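PDB 4EPZ: transcription anti-terminator antagonist UpxZ from Bacteroides uniformis ATCC 8492, which probably antagonises transcription anti-termination, and so takes part in regulating capsular polysaccharide synthesis. Local coordinates for residues L10-M15 with L42-S47; H17-L22 with Y70-Y75. All blocks are in the same frame, centred on the assembly; numbering follows the deposited sequence.

Contact 1: L10-M15 with L42-S47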
ATOM      1  N   LEU A  10      -7.084   5.302  -8.309  1.00 19.10           N
ATOM      2  CA  LEU A  10      -6.034   4.804  -9.188  1.00 19.89           C
ATOM      3  C   LEU A  10      -4.968   5.870  -9.392  1.00 22.51           C
ATOM      4  O   LEU A  10      -3.793   5.518  -9.465  1.00 21.73           O
ATOM      5  CB  LEU A  10      -6.596   4.301 -10.525  1.00 21.53           C
ATOM      6  CG  LEU A  10      -7.632   3.149 -10.409  1.00 24.79           C
ATOM      7  CD1 LEU A  10      -8.289   2.881 -11.757  1.00 25.24           C
ATOM      8  CD2 LEU A  10      -7.011   1.864  -9.789  1.00 30.31           C
ATOM      9  N   GLU A  11      -5.376   7.171  -9.458  1.00 21.47           N
ATOM     10  CA  GLU A  11      -4.443   8.298  -9.614  1.00 24.44           C
ATOM     11  C   GLU A  11      -3.525   8.364  -8.401  1.00 24.69           C
ATOM     12  O   GLU A  11      -2.316   8.464  -8.562  1.00 24.66           O
ATOM     13  CB  GLU A  11      -5.197   9.620  -9.764  1.00 27.13           C
ATOM     14  CG  GLU A  11      -5.648   9.954 -11.171  1.00 39.85           C
ATOM     15  CD  GLU A  11      -6.594  11.140 -11.293  1.00 59.35           C
ATOM     16  OE1 GLU A  11      -6.710  11.936 -10.331  1.00 41.35           O
ATOM     17  OE2 GLU A  11      -7.217  11.278 -12.371  1.00 50.77           O
ATOM     18  N   LEU A  12      -4.106   8.246  -7.190  1.00 21.70           N
ATOM     19  CA  LEU A  12      -3.356   8.245  -5.943  1.00 21.13           C
ATOM     20  C   LEU A  12      -2.410   7.039  -5.886  1.00 23.28           C
ATOM     21  O   LEU A  12      -1.274   7.211  -5.481  1.00 20.78           O
ATOM     22  CB  LEU A  12      -4.281   8.248  -4.713  1.00 20.17           C
ATOM     23  CG  LEU A  12      -3.570   8.357  -3.354  1.00 21.89           C
ATOM     24  CD1 LEU A  12      -2.569   9.569  -3.302  1.00 23.79           C
ATOM     25  CD2 LEU A  12      -4.587   8.471  -2.210  1.00 23.66           C
ATOM     26  N   GLN A  13      -2.863   5.822  -6.273  1.00 20.29           N
ATOM     27  CA  GLN A  13      -1.949   4.663  -6.271  1.00 20.15           C
ATOM     28  C   GLN A  13      -0.713   4.931  -7.149  1.00 23.41           C
ATOM     29  O   GLN A  13       0.404   4.632  -6.727  1.00 23.40           O
ATOM     30  CB  GLN A  13      -2.656   3.420  -6.826  1.00 20.54           C
ATOM     31  CG  GLN A  13      -3.600   2.787  -5.835  1.00 20.41           C
ATOM     32  CD  GLN A  13      -4.362   1.662  -6.486  1.00 25.43           C
ATOM     33  OE1 GLN A  13      -3.904   1.025  -7.437  1.00 24.87           O
ATOM     34  NE2 GLN A  13      -5.552   1.407  -6.003  1.00 20.05           N
ATOM     35  N   ARG A  14      -0.959   5.505  -8.350  1.00 22.97           N
ATOM     36  CA  ARG A  14       0.087   5.815  -9.315  0.60 23.98           C
ATOM     37  C   ARG A  14       1.061   6.867  -8.736  1.00 26.47           C
ATOM     38  O   ARG A  14       2.286   6.670  -8.781  1.00 25.59           O
ATOM     39  CB  ARG A  14      -0.552   6.323 -10.616  0.60 28.01           C
ATOM     40  CG  ARG A  14      -0.445   5.333 -11.771  0.60 38.69           C
ATOM     41  CD  ARG A  14      -1.634   5.317 -12.727  0.60 38.84           C
ATOM     42  NE  ARG A  14      -2.160   6.636 -13.099  0.60 30.43           N
ATOM     43  CZ  ARG A  14      -3.459   6.908 -13.187  0.60 42.06           C
ATOM     44  NH1 ARG A  14      -4.359   5.973 -12.914  0.60 32.93           N
ATOM     45  NH2 ARG A  14      -3.868   8.116 -13.543  0.60 38.97           N
HETATM   46  N   MSE A  15       0.518   7.957  -8.186  1.00 24.29           N
HETATM   47  CA  MSE A  15       1.330   9.051  -7.639  0.60 23.64           C
HETATM   48  C   MSE A  15       2.132   8.609  -6.430  1.00 27.05           C
HETATM   49  O   MSE A  15       3.314   8.978  -6.324  1.00 25.73           O
HETATM   50  CB  MSE A  15       0.469  10.255  -7.287  0.60 25.14           C
HETATM   51  CG  MSE A  15       1.286  11.521  -7.196  0.60 30.95           C
HETATM   52 SE   MSE A  15       0.176  13.044  -6.929  0.45 37.03          SE
HETATM   53  CE  MSE A  15      -0.295  13.403  -8.840  0.60 35.54           C
ATOM     54  N   LEU A  42      -0.367  13.840   0.073  1.00 23.10           N
ATOM     55  CA  LEU A  42      -1.074  13.976   1.354  1.00 22.39           C
ATOM     56  C   LEU A  42      -2.485  14.523   1.129  1.00 26.36           C
ATOM     57  O   LEU A  42      -3.454  13.962   1.661  1.00 25.86           O
ATOM     58  CB  LEU A  42      -0.305  14.887   2.322  1.00 23.34           C
ATOM     59  CG  LEU A  42      -0.988  15.107   3.661  1.00 28.80           C
ATOM     60  CD1 LEU A  42      -1.019  13.841   4.512  1.00 29.71           C
ATOM     61  CD2 LEU A  42      -0.348  16.249   4.397  1.00 31.65           C
ATOM     62  N   THR A  43      -2.600  15.581   0.313  1.00 24.79           N
ATOM     63  CA  THR A  43      -3.878  16.235   0.009  1.00 25.84           C
ATOM     64  C   THR A  43      -4.864  15.234  -0.580  1.00 26.51           C
ATOM     65  O   THR A  43      -6.005  15.182  -0.121  1.00 26.29           O
ATOM     66  CB  THR A  43      -3.662  17.434  -0.907  1.00 29.91           C
ATOM     67  OG1 THR A  43      -2.781  18.340  -0.224  1.00 31.25           O
ATOM     68  CG2 THR A  43      -4.972  18.149  -1.269  1.00 29.48           C
ATOM     69  N   ARG A  44      -4.424  14.462  -1.580  1.00 21.89           N
ATOM     70  CA  ARG A  44      -5.261  13.440  -2.237  1.00 20.20           C
ATOM     71  C   ARG A  44      -5.678  12.329  -1.260  1.00 23.96           C
ATOM     72  O   ARG A  44      -6.828  11.894  -1.281  1.00 23.40           O
ATOM     73  CB  ARG A  44      -4.540  12.847  -3.440  1.00 20.60           C
ATOM     74  CG  ARG A  44      -4.484  13.817  -4.639  1.00 27.64           C
ATOM     75  CD  ARG A  44      -3.705  13.165  -5.753  1.00 32.01           C
ATOM     76  NE  ARG A  44      -3.740  13.936  -7.002  1.00 33.40           N
ATOM     77  CZ  ARG A  44      -4.532  13.665  -8.040  1.00 48.53           C
ATOM     78  NH1 ARG A  44      -5.407  12.670  -7.977  1.00 31.34           N
ATOM     79  NH2 ARG A  44      -4.450  14.386  -9.151  1.00 41.05           N
ATOM     80  N   SER A  45      -4.759  11.886  -0.409  1.00 21.09           N
ATOM     81  CA  SER A  45      -5.055  10.866   0.604  1.00 19.98           C
ATOM     82  C   SER A  45      -6.102  11.405   1.580  1.00 23.57           C
ATOM     83  O   SER A  45      -7.114  10.738   1.803  1.00 23.10           O
ATOM     84  CB  SER A  45      -3.781  10.451   1.337  1.00 21.69           C
ATOM     85  OG  SER A  45      -2.844   9.909   0.423  1.00 19.79           O
ATOM     86  N   ASP A  46      -5.907  12.643   2.081  1.00 21.59           N
ATOM     87  CA  ASP A  46      -6.859  13.265   2.999  1.00 22.13           C
ATOM     88  C   ASP A  46      -8.236  13.408   2.353  1.00 26.87           C
ATOM     89  O   ASP A  46      -9.235  13.108   3.001  1.00 27.72           O
ATOM     90  CB  ASP A  46      -6.335  14.616   3.491  1.00 25.18           C
ATOM     91  CG  ASP A  46      -5.281  14.496   4.582  1.00 32.76           C
ATOM     92  OD1 ASP A  46      -5.159  13.389   5.184  1.00 31.48           O
ATOM     93  OD2 ASP A  46      -4.612  15.514   4.871  1.00 39.12           O
ATOM     94  N   SER A  47      -8.304  13.816   1.071  1.00 24.52           N
ATOM     95  CA  SER A  47      -9.585  13.988   0.392  0.50 25.10           C
ATOM     96  C   SER A  47     -10.340  12.646   0.256  1.00 28.24           C
ATOM     97  O   SER A  47     -11.554  12.598   0.451  1.00 30.69           O
ATOM     98  CB  SER A  47      -9.374  14.625  -0.980  0.50 28.53           C
ATOM     99  OG  SER A  47     -10.601  14.760  -1.672  0.50 30.80           O
TER
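Leu12 and Arg44 are the residues of 10-15 and 42-47 whose CA atoms come nearest, 6.7 Å apart, and the helical axes of the two segments run roughly antiparallel (147°) and come within 10.3 Å. Helix 5-20 and helix 32-49, consecutive in the chain, thus form an antiparallel helical pair within an all-alpha fold. Arg44 covers the largest share of the interface. Its chain, extended from CG to NE, crosses the gap so that NH1 meets Glu11 OE1 at 2.8 Å in a salt bridge. The bond is nearly straight (166°), lies close to the guanidinium plane and uses the anti lone pair of OE1, while the carboxylate plane is turned 73° from the guanidinium. Glu40, farther back on the same helix, pairs with Arg44 NE, giving the guanidinium two acidic partners that would fix its rotation. In one of its two conformers Met15, a selenomethionine, crosses the arginine chain at about a right angle. Buried Leu12 slides past Arg44 in the opposite direction, with CD1 3.8 Å from Arg44 CB. Ser45 OG bonds to its own helix through Val41 O, and the other leucine branch, Leu12 CD2, rests 3.5 Å from Ser45 OG.

Contact 2: H17-L22 with Y70-Y75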
ATOM      1  N   HIS A  17       3.126   5.549  -5.790  1.00 22.42           N
ATOM      2  CA  HIS A  17       4.174   4.685  -6.328  1.00 23.20           C
ATOM      3  C   HIS A  17       5.339   5.512  -6.890  1.00 26.19           C
ATOM      4  O   HIS A  17       6.491   5.226  -6.588  1.00 28.30           O
ATOM      5  CB  HIS A  17       3.617   3.777  -7.431  1.00 25.51           C
ATOM      6  CG  HIS A  17       4.645   2.842  -7.968  1.00 29.77           C
ATOM      7  ND1 HIS A  17       5.324   3.123  -9.132  1.00 33.53           N
ATOM      8  CD2 HIS A  17       5.121   1.684  -7.448  1.00 31.55           C
ATOM      9  CE1 HIS A  17       6.162   2.112  -9.310  1.00 32.69           C
ATOM     10  NE2 HIS A  17       6.062   1.214  -8.337  1.00 32.19           N
ATOM     11  N   GLU A  18       5.010   6.531  -7.689  1.00 23.42           N
ATOM     12  CA  GLU A  18       5.955   7.460  -8.330  0.50 25.91           C
ATOM     13  C   GLU A  18       6.852   8.101  -7.274  1.00 30.02           C
ATOM     14  O   GLU A  18       8.077   8.141  -7.422  1.00 31.64           O
ATOM     15  CB  GLU A  18       5.181   8.551  -9.106  0.50 28.15           C
ATOM     16  CG  GLU A  18       6.069   9.562  -9.824  0.50 41.89           C
ATOM     17  CD  GLU A  18       5.399  10.743 -10.509  0.50 58.82           C
ATOM     18  OE1 GLU A  18       4.160  10.893 -10.396  0.50 48.98           O
ATOM     19  OE2 GLU A  18       6.129  11.536 -11.147  0.50 56.91           O
ATOM     20  N   LEU A  19       6.223   8.581  -6.198  1.00 27.10           N
ATOM     21  CA  LEU A  19       6.908   9.250  -5.110  1.00 26.98           C
ATOM     22  C   LEU A  19       7.866   8.290  -4.399  1.00 30.50           C
ATOM     23  O   LEU A  19       9.012   8.661  -4.143  1.00 30.82           O
ATOM     24  CB  LEU A  19       5.864   9.841  -4.141  1.00 26.72           C
ATOM     25  CG  LEU A  19       6.339  10.641  -2.927  1.00 31.02           C
ATOM     26  CD1 LEU A  19       7.424  11.702  -3.290  1.00 33.33           C
ATOM     27  CD2 LEU A  19       5.159  11.303  -2.254  1.00 32.57           C
HETATM   28  N   MSE A  20       7.431   7.052  -4.133  1.00 26.60           N
HETATM   29  CA  MSE A  20       8.253   6.076  -3.402  1.00 24.81           C
HETATM   30  C   MSE A  20       9.430   5.543  -4.229  1.00 31.64           C
HETATM   31  O   MSE A  20      10.466   5.221  -3.656  1.00 32.76           O
HETATM   32  CB  MSE A  20       7.380   4.928  -2.891  1.00 25.11           C
HETATM   33  CG  MSE A  20       6.540   5.397  -1.741  1.00 29.09           C
HETATM   34 SE   MSE A  20       5.554   4.040  -0.803  0.75 34.76          SE
HETATM   35  CE  MSE A  20       4.224   3.631  -2.193  1.00 29.89           C
ATOM     36  N   TYR A  21       9.296   5.496  -5.538  1.00 32.01           N
ATOM     37  CA  TYR A  21      10.317   4.944  -6.431  1.00 34.86           C
ATOM     38  C   TYR A  21      11.243   6.011  -7.042  1.00 43.48           C
ATOM     39  O   TYR A  21      12.039   5.700  -7.938  1.00 45.86           O
ATOM     40  CB  TYR A  21       9.615   4.125  -7.529  1.00 36.87           C
ATOM     41  CG  TYR A  21       9.416   2.688  -7.097  1.00 39.86           C
ATOM     42  CD1 TYR A  21       8.497   2.356  -6.102  1.00 40.57           C
ATOM     43  CD2 TYR A  21      10.180   1.665  -7.647  1.00 42.11           C
ATOM     44  CE1 TYR A  21       8.362   1.043  -5.652  1.00 42.06           C
ATOM     45  CE2 TYR A  21      10.050   0.351  -7.209  1.00 43.02           C
ATOM     46  CZ  TYR A  21       9.142   0.044  -6.213  1.00 46.28           C
ATOM     47  OH  TYR A  21       9.005  -1.260  -5.821  1.00 43.77           O
ATOM     48  N   LEU A  22      11.180   7.245  -6.510  1.00 40.33           N
ATOM     49  CA  LEU A  22      11.934   8.405  -6.990  1.00 58.97           C
ATOM     50  C   LEU A  22      13.418   8.313  -6.626  1.00 97.42           C
ATOM     51  O   LEU A  22      13.773   7.768  -5.583  1.00 64.88           O
ATOM     52  CB  LEU A  22      11.308   9.673  -6.387  1.00 59.27           C
ATOM     53  CG  LEU A  22      11.363  10.972  -7.193  1.00 65.41           C
ATOM     54  CD1 LEU A  22      10.501  10.891  -8.444  1.00 65.45           C
ATOM     55  CD2 LEU A  22      10.878  12.135  -6.341  1.00 68.34           C
ATOM     56  N   TYR A  70      -0.552   7.480   2.349  1.00 18.90           N
ATOM     57  CA  TYR A  70      -0.048   7.867   3.672  1.00 18.43           C
ATOM     58  C   TYR A  70       1.362   7.285   3.946  1.00 24.12           C
ATOM     59  O   TYR A  70       2.138   7.902   4.680  1.00 24.06           O
ATOM     60  CB  TYR A  70      -1.034   7.493   4.781  1.00 18.69           C
ATOM     61  CG  TYR A  70      -2.263   8.384   4.840  1.00 20.73           C
ATOM     62  CD1 TYR A  70      -2.146   9.766   4.964  1.00 22.05           C
ATOM     63  CD2 TYR A  70      -3.544   7.839   4.808  1.00 20.54           C
ATOM     64  CE1 TYR A  70      -3.277  10.595   5.000  1.00 22.01           C
ATOM     65  CE2 TYR A  70      -4.681   8.655   4.860  1.00 21.71           C
ATOM     66  CZ  TYR A  70      -4.541  10.028   4.961  1.00 24.96           C
ATOM     67  OH  TYR A  70      -5.656  10.822   5.014  1.00 26.96           O
ATOM     68  N   ASN A  71       1.733   6.160   3.312  1.00 21.51           N
ATOM     69  CA  ASN A  71       3.099   5.670   3.483  1.00 21.79           C
ATOM     70  C   ASN A  71       4.066   6.438   2.611  1.00 24.13           C
ATOM     71  O   ASN A  71       5.214   6.599   3.007  1.00 26.68           O
ATOM     72  CB  ASN A  71       3.228   4.182   3.177  1.00 21.51           C
ATOM     73  CG  ASN A  71       2.945   3.369   4.410  1.00 30.26           C
ATOM     74  OD1 ASN A  71       3.744   3.346   5.372  1.00 29.85           O
ATOM     75  ND2 ASN A  71       1.731   2.852   4.496  1.00 21.36           N
ATOM     76  N   ALA A  72       3.626   6.889   1.424  1.00 21.04           N
ATOM     77  CA  ALA A  72       4.493   7.599   0.470  1.00 20.66           C
ATOM     78  C   ALA A  72       4.867   9.015   0.946  1.00 24.86           C
ATOM     79  O   ALA A  72       6.020   9.429   0.802  1.00 26.55           O
ATOM     80  CB  ALA A  72       3.820   7.695  -0.889  1.00 20.94           C
ATOM     81  N   THR A  73       3.886   9.774   1.433  1.00 21.12           N
ATOM     82  CA  THR A  73       4.130  11.181   1.797  1.00 22.51           C
ATOM     83  C   THR A  73       4.973  11.306   3.069  1.00 25.57           C
ATOM     84  O   THR A  73       4.732  10.582   4.040  1.00 23.30           O
ATOM     85  CB  THR A  73       2.812  11.989   1.901  1.00 26.97           C
ATOM     86  OG1 THR A  73       3.162  13.371   2.113  1.00 26.27           O
ATOM     87  CG2 THR A  73       1.871  11.494   3.031  1.00 20.53           C
ATOM     88  N   ILE A  74       5.901  12.301   3.084  1.00 24.55           N
ATOM     89  CA  ILE A  74       6.744  12.585   4.259  1.00 25.51           C
ATOM     90  C   ILE A  74       5.937  13.298   5.332  1.00 29.06           C
ATOM     91  O   ILE A  74       6.339  13.325   6.500  1.00 28.23           O
ATOM     92  CB  ILE A  74       7.988  13.447   3.891  1.00 30.70           C
ATOM     93  CG1 ILE A  74       7.562  14.773   3.197  1.00 31.89           C
ATOM     94  CG2 ILE A  74       8.969  12.630   3.062  1.00 34.21           C
ATOM     95  CD1 ILE A  74       8.582  15.928   3.163  1.00 48.31           C
ATOM     96  N   TYR A  75       4.843  13.949   4.914  1.00 25.44           N
ATOM     97  CA  TYR A  75       4.045  14.769   5.827  1.00 25.41           C
ATOM     98  C   TYR A  75       3.169  13.918   6.736  1.00 29.24           C
ATOM     99  O   TYR A  75       2.619  12.894   6.323  1.00 27.23           O
ATOM    100  CB  TYR A  75       3.228  15.769   5.023  1.00 26.49           C
ATOM    101  CG  TYR A  75       4.114  16.758   4.293  1.00 27.26           C
ATOM    102  CD1 TYR A  75       5.074  17.509   4.979  1.00 29.15           C
ATOM    103  CD2 TYR A  75       3.996  16.949   2.922  1.00 26.68           C
ATOM    104  CE1 TYR A  75       5.913  18.400   4.303  1.00 31.01           C
ATOM    105  CE2 TYR A  75       4.799  17.868   2.246  1.00 27.91           C
ATOM    106  CZ  TYR A  75       5.745  18.602   2.943  1.00 34.98           C
ATOM    107  OH  TYR A  75       6.540  19.493   2.273  1.00 35.61           O
TER
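Leu19 and Met20 reach Ala72 by different first torsions: Leu19 swings CG anti to its backbone N (chi1 -178°), whereas Met20 holds CG anti to its carbonyl carbon (chi1 -73°). The selenomethionine chain of Met20 then bends at chi3 (-71°). The CB of Met20 points neither toward 70-75 nor away from it, yet the far end of the chain comes closer. The two side chains meet the last turn of helix 56-72 at Ala72, one at its carbonyl and one at its methyl. Met20 CG sits 3.7 Å from Ala72 CB, and Met20 SE passes 3.9 Å from Ala72 CA, so this chain lies alongside the small methyl and the backbone behind it. Leu19 works with one branch: CD2 touches Ala72 O at 3.7 Å and also reaches the backbone of Thr73.

With only a methyl on Ala72, the backbones come close, Met20 CA to Ala72 CA measuring 5.6 Å. The contact therefore joins the C-terminal ends of helix 5-20 and helix 56-72, just where Tyr21 and Thr73 depart from helical backbone angles. Leu19 also packs on Val41 of helix 32-49, and Trp110 of helix 102-115 touches both Met20 and Asn71. Asn71 turns its amide away from 17-22: ND2 bonds to Leu67 O and Glu114, and the side chain is about 5 Å from a bound calcium ion. Beyond the helix end, Thr73 OG1 bonds to Asn38 O and weakly accepts Tyr75 N at 3.3 Å.

No hydrogen bond crosses between 17-22 and 70-75. Their attachment rests on a leucine branch and a selenoether chain against an alanine, an apolar join between two helix ends, while Asn71 and Thr73 direct their polar ends to partners outside the contact.

How the contacts relate
Contact 1 and contact 2 have centres 10 Å apart and share helix 5-20, which meets helix 32-49 in the first and the end of helix 56-72 in the second. Along the chain their segments alternate: 10-15, 17-22, 42-47, 70-75. Segments 42-47 and 70-75 also touch directly, since Asp46 OD1 lies 2.6 Å from Tyr70 OH, a probable hydrogen bond, and Leu42 CD2 packs 3.7 Å from Tyr75 CB. The first three helices are therefore joined pairwise, with the first bridging to both successors, into a compact unit. All four segments belong to the part of the chain characteristic of the UpxZ family, consistent with a shared helical core in its members.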